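Local coordinates for vivid PAS protein VVD (Neurospora crassa, PDB 3D72) that probably works as a blue-light photoreceptor of the LOV branch of the PAS family, holding flavin-adenine dinucleotide as its light-absorbing cofactor and forming a rapidly exchanging dimer on light activation, at residues 41-46 against 102-107; 48-53 against 73-78; 55-60 against 66-71. The protein carries 1 engineered substitution. All coordinates share one frame; numbering follows the deposited sequence.

Contact 1: 41-46 against 102-107; sequences CDLKQK and KAIDRN. With FAD (flavin-adenine dinucleotide), chain C.
One water oxygen is held from both segments: Lys44 NZ donates to it at 2.6 Å, and Asn107 ND2 donates at 3.0 Å. This bridge joins the turn after strand 38-42 to the end of helix 94-106, two elements of the PAS fold that enclose the flavin. Asn107, at positive phi (59°), belongs to a Schellman motif after the helix and carries its amide towards the turn. Leu43 carries the apolar part with its two methyls, crossing both partners obliquely: CD2 meets Ile104 CG2 at 3.9 Å, while CD1 lies 3.6 Å from Asn107 OD1. Ile104 has its branches divided between protein and cofactor. With chi1 at -64°, CG2 stands anti to the backbone N and faces Leu43, whereas the CG1 arm runs on to the flavin, where CD1 reaches FAD O3' at a tight 3.1 Å and also touches FAD C8M. An alanine here would remove both arms, which would probably open a gap beside the dimethylbenzene edge of the flavin and take the CG2 methyl away from Leu43 CD2. On the strand side, Cys41 SG touches FAD C7M at 3.5 Å. The turn itself is fixed by Asp42: OD1 takes the backbone N-H of Lys44 in an Asx turn and pairs with Arg141, while Gln45 NE2 approaches OD2 from above the carboxylate plane. In the last helical turn, Lys102 O accepts from Arg106 N and, on the opposite face of its carbonyl plane, from Arg106 NH1 at 2.7 Å.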
loop_
_atom_site.group_PDB
_atom_site.type_symbol
_atom_site.label_atom_id
_atom_site.label_comp_id
_atom_site.label_asym_id
_atom_site.label_seq_id
_atom_site.Cartn_x
_atom_site.Cartn_y
_atom_site.Cartn_z
ATOM N N CYS A 41 2.412 16.334 -3.166
ATOM C CA CYS A 41 3.011 17.565 -3.671
ATOM C C CYS A 41 4.356 17.260 -4.301
ATOM O O CYS A 41 5.072 16.354 -3.857
ATOM C CB CYS A 41 3.178 18.588 -2.550
ATOM S SG CYS A 41 1.604 19.108 -1.820
ATOM N N ASP A 42 4.703 18.022 -5.333
ATOM C CA ASP A 42 5.962 17.815 -6.045
ATOM C C ASP A 42 7.065 18.705 -5.466
ATOM O O ASP A 42 7.052 19.920 -5.630
ATOM C CB ASP A 42 5.766 18.130 -7.526
ATOM C CG ASP A 42 6.878 17.577 -8.388
ATOM O OD1 ASP A 42 8.010 17.471 -7.889
ATOM O OD2 ASP A 42 6.625 17.263 -9.571
ATOM N N LEU A 43 8.025 18.090 -4.787
ATOM C CA LEU A 43 9.117 18.835 -4.184
ATOM C C LEU A 43 10.033 19.488 -5.200
ATOM O O LEU A 43 10.748 20.438 -4.871
ATOM C CB LEU A 43 9.953 17.914 -3.292
ATOM C CG LEU A 43 9.239 17.319 -2.079
ATOM C CD1 LEU A 43 10.127 16.277 -1.415
ATOM C CD2 LEU A 43 8.882 18.427 -1.108
ATOM N N LYS A 44 10.002 18.985 -6.430
ATOM C CA LYS A 44 10.864 19.490 -7.489
ATOM C C LYS A 44 10.256 20.481 -8.465
ATOM O O LYS A 44 10.850 20.770 -9.510
ATOM C CB LYS A 44 11.478 18.310 -8.244
ATOM C CG LYS A 44 12.802 17.832 -7.657
ATOM C CD LYS A 44 12.775 17.760 -6.139
ATOM C CE LYS A 44 14.152 17.419 -5.582
ATOM N NZ LYS A 44 14.144 17.353 -4.095
ATOM N N GLN A 45 9.071 20.991 -8.151
ATOM C CA GLN A 45 8.465 22.008 -8.999
ATOM C C GLN A 45 8.328 23.257 -8.150
ATOM O O GLN A 45 8.299 23.180 -6.924
ATOM C CB GLN A 45 7.106 21.570 -9.548
ATOM C CG GLN A 45 7.221 20.578 -10.701
ATOM C CD GLN A 45 5.925 20.406 -11.463
ATOM O OE1 GLN A 45 5.504 21.292 -12.214
ATOM N NE2 GLN A 45 5.273 19.263 -11.268
ATOM N N LYS A 46 8.244 24.406 -8.801
ATOM C CA LYS A 46 8.150 25.671 -8.090
ATOM C C LYS A 46 7.058 25.741 -7.038
ATOM O O LYS A 46 5.887 25.552 -7.331
ATOM C CB LYS A 46 7.955 26.817 -9.082
ATOM C CG LYS A 46 7.539 28.108 -8.427
ATOM C CD LYS A 46 8.521 29.209 -8.709
ATOM C CE LYS A 46 7.839 30.552 -8.580
ATOM N NZ LYS A 46 6.741 30.663 -9.585
ATOM N N LYS A 102 10.357 24.051 7.701
ATOM C CA LYS A 102 11.672 23.459 7.921
ATOM C C LYS A 102 11.707 21.957 7.695
ATOM O O LYS A 102 12.666 21.438 7.127
ATOM C CB LYS A 102 12.187 23.812 9.321
ATOM C CG LYS A 102 12.483 25.298 9.474
ATOM C CD LYS A 102 13.228 25.618 10.753
ATOM C CE LYS A 102 12.347 25.443 11.970
ATOM N NZ LYS A 102 13.059 25.849 13.218
ATOM N N ALA A 103 10.653 21.263 8.112
ATOM C CA ALA A 103 10.590 19.815 7.941
ATOM C C ALA A 103 10.544 19.454 6.464
ATOM O O ALA A 103 11.281 18.583 6.002
ATOM C CB ALA A 103 9.370 19.258 8.646
ATOM N N ILE A 104 9.665 20.122 5.723
ATOM C CA ILE A 104 9.543 19.860 4.297
ATOM C C ILE A 104 10.866 20.136 3.581
ATOM O O ILE A 104 11.269 19.379 2.700
ATOM C CB ILE A 104 8.426 20.727 3.667
ATOM C CG1 ILE A 104 7.074 20.344 4.275
ATOM C CG2 ILE A 104 8.407 20.537 2.150
ATOM C CD1 ILE A 104 5.938 21.262 3.873
ATOM N N ASP A 105 11.536 21.215 3.966
ATOM C CA ASP A 105 12.813 21.580 3.360
ATOM C C ASP A 105 13.907 20.543 3.598
ATOM O O ASP A 105 14.795 20.371 2.760
ATOM C CB ASP A 105 13.287 22.926 3.905
ATOM C CG ASP A 105 12.564 24.100 3.284
ATOM O OD1 ASP A 105 12.794 25.233 3.752
ATOM O OD2 ASP A 105 11.781 23.898 2.330
ATOM N N ARG A 106 13.835 19.860 4.739
ATOM C CA ARG A 106 14.833 18.861 5.127
ATOM C C ARG A 106 14.422 17.418 4.847
ATOM O O ARG A 106 15.163 16.486 5.179
ATOM C CB ARG A 106 15.122 18.973 6.629
ATOM C CG ARG A 106 15.626 20.322 7.116
ATOM C CD ARG A 106 15.652 20.341 8.642
ATOM N NE ARG A 106 16.197 21.577 9.204
ATOM C CZ ARG A 106 15.750 22.796 8.917
ATOM N NH1 ARG A 106 14.745 22.952 8.066
ATOM N NH2 ARG A 106 16.296 23.860 9.492
ATOM N N ASN A 107 13.255 17.231 4.241
ATOM C CA ASN A 107 12.745 15.892 3.972
ATOM C C ASN A 107 12.594 15.136 5.290
ATOM O O ASN A 107 12.888 13.940 5.373
ATOM C CB ASN A 107 13.669 15.105 3.036
ATOM C CG ASN A 107 13.646 15.628 1.620
ATOM O OD1 ASN A 107 12.614 16.080 1.132
ATOM N ND2 ASN A 107 14.786 15.556 0.945
HETATM P PA FAD C . 6.401 30.620 4.742
HETATM O O1A FAD C . 5.443 31.200 3.762
HETATM O O2A FAD C . 7.840 30.923 4.559
HETATM O O5B FAD C . 5.931 31.049 6.196
HETATM C C5B FAD C . 6.635 30.691 7.402
HETATM C C4B FAD C . 6.033 31.507 8.543
HETATM O O4B FAD C . 6.790 31.191 9.726
HETATM C C3B FAD C . 6.081 33.038 8.356
HETATM O O3B FAD C . 4.840 33.681 8.497
HETATM C C2B FAD C . 7.119 33.534 9.355
HETATM O O2B FAD C . 6.870 34.757 9.999
HETATM C C1B FAD C . 7.326 32.374 10.333
HETATM N N9A FAD C . 8.716 32.080 10.626
HETATM C C8A FAD C . 9.699 31.710 9.750
HETATM N N7A FAD C . 10.875 31.521 10.304
HETATM C C5A FAD C . 10.655 31.814 11.639
HETATM C C6A FAD C . 11.533 31.796 12.780
HETATM N N6A FAD C . 12.827 31.479 12.669
HETATM N N1A FAD C . 11.015 32.134 13.996
HETATM C C2A FAD C . 9.694 32.455 14.074
HETATM N N3A FAD C . 8.777 32.496 13.080
HETATM C C4A FAD C . 9.360 32.157 11.850
HETATM N N1 FAD C . -0.655 23.423 5.034
HETATM C C2 FAD C . -1.917 23.589 5.506
HETATM O O2 FAD C . -2.272 24.616 6.113
HETATM N N3 FAD C . -2.861 22.565 5.326
HETATM C C4 FAD C . -2.619 21.361 4.662
HETATM O O4 FAD C . -3.531 20.507 4.565
HETATM C C4X FAD C . -1.302 21.192 4.186
HETATM N N5 FAD C . -0.980 20.010 3.493
HETATM C C5X FAD C . 0.315 19.870 3.027
HETATM C C6 FAD C . 0.663 18.677 2.321
HETATM C C7 FAD C . 1.920 18.487 1.800
HETATM C C7M FAD C . 2.195 17.159 1.080
HETATM C C8 FAD C . 2.902 19.502 1.906
HETATM C C8M FAD C . 4.298 19.366 1.331
HETATM C C9 FAD C . 2.576 20.712 2.619
HETATM C C9A FAD C . 1.302 20.921 3.174
HETATM N N10 FAD C . 0.934 22.122 3.908
HETATM C C10 FAD C . -0.360 22.262 4.357
HETATM C "C1'" FAD C . 1.902 23.221 4.180
HETATM C "C2'" FAD C . 2.141 24.318 3.171
HETATM O "O2'" FAD C . 2.098 23.750 1.857
HETATM C "C3'" FAD C . 3.496 24.978 3.523
HETATM O "O3'" FAD C . 4.521 23.990 3.431
HETATM C "C4'" FAD C . 3.516 25.586 4.965
HETATM O "O4'" FAD C . 2.592 26.655 5.034
HETATM C "C5'" FAD C . 4.910 26.080 5.388
HETATM O "O5'" FAD C . 5.658 26.578 4.267
HETATM P P FAD C . 5.478 28.047 3.694
HETATM O O1P FAD C . 6.099 28.038 2.368
HETATM O O2P FAD C . 4.053 28.457 3.745
HETATM O O3P FAD C . 6.313 29.034 4.645
HETATM O O HOH W 1 14.710 15.941 -1.994
#

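Contact 2: 48-53 against 73-78; sequences TPIVYA and CRFLQS. With FAD (flavin-adenine dinucleotide), chain C.
Cys73 opens the 3-10 segment, its CB 4.0 Å from CD1 of Ile50, the strand residue that points into this contact. Its SG, anti to the backbone N (chi1 -154°), hangs 3.2 Å from FAD C4X, with no covalent bond formed, a placement consistent with that of the cysteine which in LOV photoreceptors adds to this flavin carbon under blue light. The backbone N of Cys73 donates to a water that in turn donates to Thr48 O and FAD O2', so both segments and the ribityl chain share one solvent molecule. Arg74 follows, bent at chi3 (75°) to lay the edge of its guanidinium against the phosphate next to the ribityl chain, which lies in its plane: NE binds FAD O2P at 3.0 Å and NH1 binds FAD O1P almost straight at 2.8 Å, while NH2 pairs with Asp47. Phe75 offers its ring edge to Ile50, CE2 to CD1 4.1 Å; its ring and that of Tyr63 meet edge-to-face, and Arg71 makes a cation-pi contact with it. Leu76 sets CD1 3.6 Å from FAD O4. Gln77 NE2 spans two cofactor oxygens, FAD O2 at 2.9 Å and FAD O4' at 3.1 Å, and its OE1 accepts from Arg89, which helps fix the amide's rotation. Strand 50-53, at the edge of the sheet, pairs with strand 38-42, with a classic beta bulge where Val51 and Tyr52 both face Leu40, whereas Leu76 packs between helix 55-61 and strand 110-117.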
loop_
_atom_site.group_PDB
_atom_site.type_symbol
_atom_site.label_atom_id
_atom_site.label_comp_id
_atom_site.label_asym_id
_atom_site.label_seq_id
_atom_site.Cartn_x
_atom_site.Cartn_y
_atom_site.Cartn_z
ATOM N N THR A 48 6.468 23.782 -4.366
ATOM C CA THR A 48 5.904 22.496 -3.945
ATOM C C THR A 48 4.398 22.371 -4.179
ATOM O O THR A 48 3.604 22.252 -3.235
ATOM C CB THR A 48 6.213 22.281 -2.441
ATOM O OG1 THR A 48 7.563 22.708 -2.177
ATOM C CG2 THR A 48 6.062 20.827 -2.065
ATOM N N PRO A 49 3.978 22.368 -5.450
ATOM C CA PRO A 49 2.560 22.264 -5.797
ATOM C C PRO A 49 1.867 20.918 -5.595
ATOM O O PRO A 49 2.488 19.865 -5.712
ATOM C CB PRO A 49 2.554 22.671 -7.264
ATOM C CG PRO A 49 3.823 22.068 -7.764
ATOM C CD PRO A 49 4.814 22.425 -6.667
ATOM N N ILE A 50 0.571 20.978 -5.300
ATOM C CA ILE A 50 -0.243 19.786 -5.158
ATOM C C ILE A 50 -0.406 19.213 -6.561
ATOM O O ILE A 50 -0.824 19.921 -7.478
ATOM C CB ILE A 50 -1.653 20.123 -4.613
ATOM C CG1 ILE A 50 -1.546 20.681 -3.191
ATOM C CG2 ILE A 50 -2.534 18.897 -4.652
ATOM C CD1 ILE A 50 -2.838 21.289 -2.680
ATOM N N VAL A 51 -0.065 17.944 -6.737
ATOM C CA VAL A 51 -0.197 17.309 -8.049
ATOM C C VAL A 51 -1.234 16.184 -8.000
ATOM O O VAL A 51 -1.595 15.606 -9.024
ATOM C CB VAL A 51 1.171 16.769 -8.578
ATOM C CG1 VAL A 51 2.105 17.933 -8.870
ATOM C CG2 VAL A 51 1.808 15.831 -7.568
ATOM N N TYR A 52 -1.706 15.868 -6.794
ATOM C CA TYR A 52 -2.745 14.856 -6.610
ATOM C C TYR A 52 -3.508 15.120 -5.323
ATOM O O TYR A 52 -2.903 15.420 -4.303
ATOM C CB TYR A 52 -2.163 13.440 -6.536
ATOM C CG TYR A 52 -3.236 12.394 -6.307
ATOM C CD1 TYR A 52 -3.615 12.012 -5.018
ATOM C CD2 TYR A 52 -3.922 11.844 -7.382
ATOM C CE1 TYR A 52 -4.660 11.110 -4.813
ATOM C CE2 TYR A 52 -4.963 10.946 -7.187
ATOM C CZ TYR A 52 -5.327 10.586 -5.907
ATOM O OH TYR A 52 -6.371 9.710 -5.744
ATOM N N ALA A 53 -4.834 15.009 -5.383
ATOM C CA ALA A 53 -5.672 15.209 -4.201
ATOM C C ALA A 53 -6.734 14.121 -4.168
ATOM O O ALA A 53 -7.416 13.871 -5.162
ATOM C CB ALA A 53 -6.327 16.591 -4.233
ATOM N N CYS A 73 -0.325 24.103 -0.825
ATOM C CA CYS A 73 -1.426 23.895 0.098
ATOM C C CYS A 73 -1.653 24.981 1.140
ATOM O O CYS A 73 -2.655 24.945 1.845
ATOM C CB CYS A 73 -1.247 22.547 0.788
ATOM S SG CYS A 73 -2.810 21.794 1.371
ATOM N N ARG A 74 -0.748 25.948 1.239
ATOM C CA ARG A 74 -0.927 26.994 2.244
ATOM C C ARG A 74 -2.200 27.813 2.056
ATOM O O ARG A 74 -2.599 28.532 2.972
ATOM C CB ARG A 74 0.285 27.940 2.286
ATOM C CG ARG A 74 0.409 28.860 1.081
ATOM C CD ARG A 74 1.509 29.905 1.295
ATOM N NE ARG A 74 2.853 29.344 1.171
ATOM C CZ ARG A 74 3.458 29.071 0.019
ATOM N NH1 ARG A 74 4.684 28.557 0.019
ATOM N NH2 ARG A 74 2.852 29.326 -1.131
ATOM N N PHE A 75 -2.846 27.710 0.895
ATOM C CA PHE A 75 -4.070 28.487 0.675
ATOM C C PHE A 75 -5.158 28.152 1.693
ATOM O O PHE A 75 -6.061 28.945 1.914
ATOM C CB PHE A 75 -4.609 28.286 -0.753
ATOM C CG PHE A 75 -5.191 26.924 -1.010
ATOM C CD1 PHE A 75 -6.510 26.633 -0.663
ATOM C CD2 PHE A 75 -4.425 25.931 -1.620
ATOM C CE1 PHE A 75 -7.053 25.377 -0.909
ATOM C CE2 PHE A 75 -4.965 24.670 -1.867
ATOM C CZ PHE A 75 -6.277 24.391 -1.517
ATOM N N LEU A 76 -5.070 26.978 2.311
ATOM C CA LEU A 76 -6.061 26.575 3.302
ATOM C C LEU A 76 -5.927 27.393 4.584
ATOM O O LEU A 76 -6.810 27.360 5.438
ATOM C CB LEU A 76 -5.912 25.081 3.643
ATOM C CG LEU A 76 -6.297 24.069 2.557
ATOM C CD1 LEU A 76 -5.993 22.653 3.039
ATOM C CD2 LEU A 76 -7.774 24.200 2.231
ATOM N N GLN A 77 -4.825 28.124 4.720
ATOM C CA GLN A 77 -4.597 28.908 5.926
ATOM C C GLN A 77 -5.383 30.205 6.002
ATOM O O GLN A 77 -5.301 30.920 6.999
ATOM C CB GLN A 77 -3.101 29.165 6.088
ATOM C CG GLN A 77 -2.345 27.907 6.514
ATOM C CD GLN A 77 -0.905 27.904 6.071
ATOM O OE1 GLN A 77 -0.291 28.963 5.894
ATOM N NE2 GLN A 77 -0.341 26.704 5.902
ATOM N N SER A 78 -6.157 30.490 4.963
ATOM C CA SER A 78 -6.973 31.703 4.931
ATOM C C SER A 78 -8.399 31.378 4.499
ATOM O O SER A 78 -8.621 30.556 3.613
ATOM C CB SER A 78 -6.370 32.724 3.968
ATOM O OG SER A 78 -7.105 33.937 3.999
HETATM P PA FAD C . 6.401 30.620 4.742
HETATM O O1A FAD C . 5.443 31.200 3.762
HETATM O O2A FAD C . 7.840 30.923 4.559
HETATM O O5B FAD C . 5.931 31.049 6.196
HETATM C C5B FAD C . 6.635 30.691 7.402
HETATM C C4B FAD C . 6.033 31.507 8.543
HETATM O O4B FAD C . 6.790 31.191 9.726
HETATM C C3B FAD C . 6.081 33.038 8.356
HETATM O O3B FAD C . 4.840 33.681 8.497
HETATM C C2B FAD C . 7.119 33.534 9.355
HETATM O O2B FAD C . 6.870 34.757 9.999
HETATM C C1B FAD C . 7.326 32.374 10.333
HETATM N N9A FAD C . 8.716 32.080 10.626
HETATM C C8A FAD C . 9.699 31.710 9.750
HETATM N N7A FAD C . 10.875 31.521 10.304
HETATM C C5A FAD C . 10.655 31.814 11.639
HETATM C C6A FAD C . 11.533 31.796 12.780
HETATM N N6A FAD C . 12.827 31.479 12.669
HETATM N N1A FAD C . 11.015 32.134 13.996
HETATM C C2A FAD C . 9.694 32.455 14.074
HETATM N N3A FAD C . 8.777 32.496 13.080
HETATM C C4A FAD C . 9.360 32.157 11.850
HETATM N N1 FAD C . -0.655 23.423 5.034
HETATM C C2 FAD C . -1.917 23.589 5.506
HETATM O O2 FAD C . -2.272 24.616 6.113
HETATM N N3 FAD C . -2.861 22.565 5.326
HETATM C C4 FAD C . -2.619 21.361 4.662
HETATM O O4 FAD C . -3.531 20.507 4.565
HETATM C C4X FAD C . -1.302 21.192 4.186
HETATM N N5 FAD C . -0.980 20.010 3.493
HETATM C C5X FAD C . 0.315 19.870 3.027
HETATM C C6 FAD C . 0.663 18.677 2.321
HETATM C C7 FAD C . 1.920 18.487 1.800
HETATM C C7M FAD C . 2.195 17.159 1.080
HETATM C C8 FAD C . 2.902 19.502 1.906
HETATM C C8M FAD C . 4.298 19.366 1.331
HETATM C C9 FAD C . 2.576 20.712 2.619
HETATM C C9A FAD C . 1.302 20.921 3.174
HETATM N N10 FAD C . 0.934 22.122 3.908
HETATM C C10 FAD C . -0.360 22.262 4.357
HETATM C "C1'" FAD C . 1.902 23.221 4.180
HETATM C "C2'" FAD C . 2.141 24.318 3.171
HETATM O "O2'" FAD C . 2.098 23.750 1.857
HETATM C "C3'" FAD C . 3.496 24.978 3.523
HETATM O "O3'" FAD C . 4.521 23.990 3.431
HETATM C "C4'" FAD C . 3.516 25.586 4.965
HETATM O "O4'" FAD C . 2.592 26.655 5.034
HETATM C "C5'" FAD C . 4.910 26.080 5.388
HETATM O "O5'" FAD C . 5.658 26.578 4.267
HETATM P P FAD C . 5.478 28.047 3.694
HETATM O O1P FAD C . 6.099 28.038 2.368
HETATM O O2P FAD C . 4.053 28.457 3.745
HETATM O O3P FAD C . 6.313 29.034 4.645
HETATM O O HOH W 2 2.122 22.418 -0.785
#

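Contact 3: 55-60 against 66-71; sequences EAFLYM and AEVLGR
An apolar helix-to-helix contact joins helix 55-61 to the end of helix 65-68, in the helical connection that follows strand 50-53. Val68 points at the first helix and splits its methyls between two neighbours. CG2 meets Leu58 CD2 at 3.8 Å, and CG1 comes to the edge of the Phe57 ring, near its plane, 4.1 Å from CE2. Phe57 reaches this place because its CG is anti to the backbone N (chi1 170°), which swings the ring inward from the helix; the nearest atoms of its side chain and the bound FAD are about 4 Å apart. Leu58 and Val68 both rest on Ala53, so the strand closes one side of the cluster. Beyond Val68 the chain leaves the helix through a type II turn from Val68 to Arg71, with Gly70 at its third position, where phi is positive (90°). Arg71 folds back so that NH2 donates to Glu67 O at 2.6 Å, only slightly tilted from the carbonyl plane, and Glu67 itself pairs with Lys119. Short helices inserted between the second and third strands of a five-stranded antiparallel sheet of order 2-1-5-4-3, on the flavin side, are the arrangement of the PAS fold, here of the LOV type.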
loop_
_atom_site.group_PDB
_atom_site.type_symbol
_atom_site.label_atom_id
_atom_site.label_comp_id
_atom_site.label_asym_id
_atom_site.label_seq_id
_atom_site.Cartn_x
_atom_site.Cartn_y
_atom_site.Cartn_z
ATOM N N GLU A 55 -10.261 12.210 -3.145
ATOM C CA GLU A 55 -11.621 12.703 -3.060
ATOM C C GLU A 55 -11.997 13.100 -1.637
ATOM O O GLU A 55 -12.778 14.022 -1.438
ATOM C CB GLU A 55 -12.589 11.659 -3.614
ATOM C CG GLU A 55 -12.356 11.401 -5.090
ATOM C CD GLU A 55 -13.608 10.965 -5.821
ATOM O OE1 GLU A 55 -13.560 10.868 -7.068
ATOM O OE2 GLU A 55 -14.638 10.716 -5.155
ATOM N N ALA A 56 -11.426 12.419 -0.647
ATOM C CA ALA A 56 -11.721 12.738 0.749
ATOM C C ALA A 56 -11.166 14.106 1.149
ATOM O O ALA A 56 -11.750 14.795 2.000
ATOM C CB ALA A 56 -11.164 11.653 1.673
ATOM N N PHE A 57 -10.032 14.489 0.561
ATOM C CA PHE A 57 -9.437 15.798 0.838
ATOM C C PHE A 57 -10.323 16.879 0.230
ATOM O O PHE A 57 -10.557 17.917 0.840
ATOM C CB PHE A 57 -8.036 15.890 0.221
ATOM C CG PHE A 57 -7.447 17.272 0.239
ATOM C CD1 PHE A 57 -6.777 17.742 1.363
ATOM C CD2 PHE A 57 -7.568 18.108 -0.869
ATOM C CE1 PHE A 57 -6.228 19.018 1.389
ATOM C CE2 PHE A 57 -7.023 19.392 -0.855
ATOM C CZ PHE A 57 -6.352 19.852 0.274
ATOM N N LEU A 58 -10.800 16.640 -0.988
ATOM C CA LEU A 58 -11.660 17.615 -1.657
ATOM C C LEU A 58 -12.967 17.774 -0.891
ATOM O O LEU A 58 -13.487 18.885 -0.745
ATOM C CB LEU A 58 -11.947 17.167 -3.090
ATOM C CG LEU A 58 -10.710 17.012 -3.975
ATOM C CD1 LEU A 58 -11.127 16.480 -5.344
ATOM C CD2 LEU A 58 -9.998 18.352 -4.095
ATOM N N TYR A 59 -13.492 16.658 -0.398
ATOM C CA TYR A 59 -14.735 16.690 0.357
ATOM C C TYR A 59 -14.545 17.448 1.668
ATOM O O TYR A 59 -15.363 18.305 2.035
ATOM C CB TYR A 59 -15.205 15.272 0.660
ATOM C CG TYR A 59 -16.512 15.231 1.405
ATOM C CD1 TYR A 59 -16.710 14.331 2.446
ATOM C CD2 TYR A 59 -17.557 16.085 1.062
ATOM C CE1 TYR A 59 -17.918 14.276 3.128
ATOM C CE2 TYR A 59 -18.769 16.043 1.737
ATOM C CZ TYR A 59 -18.941 15.136 2.767
ATOM O OH TYR A 59 -20.137 15.077 3.432
ATOM N N MET A 60 -13.465 17.125 2.373
ATOM C CA MET A 60 -13.158 17.770 3.643
ATOM C C MET A 60 -13.030 19.287 3.532
ATOM O O MET A 60 -13.592 20.027 4.345
ATOM C CB MET A 60 -11.849 17.222 4.225
ATOM C CG MET A 60 -11.426 17.913 5.515
ATOM S SD MET A 60 -9.753 17.472 6.044
ATOM C CE MET A 60 -8.758 18.619 5.076
ATOM N N ALA A 66 -9.915 21.168 -9.667
ATOM C CA ALA A 66 -9.476 22.325 -10.439
ATOM C C ALA A 66 -8.997 23.469 -9.555
ATOM O O ALA A 66 -8.102 24.223 -9.931
ATOM C CB ALA A 66 -10.608 22.808 -11.336
ATOM N N GLU A 67 -9.595 23.589 -8.376
ATOM C CA GLU A 67 -9.235 24.650 -7.447
ATOM C C GLU A 67 -8.001 24.363 -6.601
ATOM O O GLU A 67 -7.373 25.297 -6.110
ATOM C CB GLU A 67 -10.408 24.958 -6.518
ATOM C CG GLU A 67 -11.581 25.628 -7.216
ATOM C CD GLU A 67 -12.745 25.862 -6.282
ATOM O OE1 GLU A 67 -13.138 24.901 -5.583
ATOM O OE2 GLU A 67 -13.267 26.998 -6.253
ATOM N N VAL A 68 -7.639 23.094 -6.428
ATOM C CA VAL A 68 -6.474 22.797 -5.598
ATOM C C VAL A 68 -5.209 22.394 -6.352
ATOM O O VAL A 68 -4.107 22.745 -5.936
ATOM C CB VAL A 68 -6.795 21.706 -4.542
ATOM C CG1 VAL A 68 -8.040 22.103 -3.749
ATOM C CG2 VAL A 68 -6.980 20.366 -5.204
ATOM N N LEU A 69 -5.362 21.679 -7.460
ATOM C CA LEU A 69 -4.207 21.235 -8.238
ATOM C C LEU A 69 -3.335 22.372 -8.758
ATOM O O LEU A 69 -3.832 23.363 -9.295
ATOM C CB LEU A 69 -4.671 20.380 -9.418
ATOM C CG LEU A 69 -4.712 18.860 -9.250
ATOM C CD1 LEU A 69 -5.273 18.468 -7.890
ATOM C CD2 LEU A 69 -5.543 18.274 -10.384
ATOM N N GLY A 70 -2.025 22.220 -8.592
ATOM C CA GLY A 70 -1.094 23.221 -9.078
ATOM C C GLY A 70 -0.758 24.333 -8.103
ATOM O O GLY A 70 0.050 25.208 -8.410
ATOM N N ARG A 71 -1.371 24.304 -6.926
ATOM C CA ARG A 71 -1.141 25.332 -5.918
ATOM C C ARG A 71 -0.446 24.745 -4.697
ATOM O O ARG A 71 -0.468 23.539 -4.491
ATOM C CB ARG A 71 -2.478 25.927 -5.467
ATOM C CG ARG A 71 -3.362 26.426 -6.605
ATOM C CD ARG A 71 -4.790 26.683 -6.130
ATOM N NE ARG A 71 -4.875 27.732 -5.117
ATOM C CZ ARG A 71 -6.014 28.186 -4.599
ATOM N NH1 ARG A 71 -5.993 29.145 -3.684
ATOM N NH2 ARG A 71 -7.179 27.685 -4.995
#

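The three contacts are nested along the chain, 55-60/66-71 inside 48-53/73-78 inside 41-46/102-107. Contacts 1 and 2 have centres 12 Å apart and share the flavin: one lies by its methyl-bearing end, the other by its reactive centre and phosphate. They meet beside the pairing of strands 38-42 and 50-53, Asp42 N probably hydrogen-bonded to Pro49 O at 2.9 Å. Contacts 2 and 3 are closer, with centres 8 Å apart, joined by the pairing of Ile50 with the turn (Ile50 O to Gly70 N 2.8 Å) and by Phe75 CZ touching Val68 CG1 at 3.7 Å. Contacts 1 and 3 do not touch, with centres 19 Å apart on opposite sides of the chain's centre.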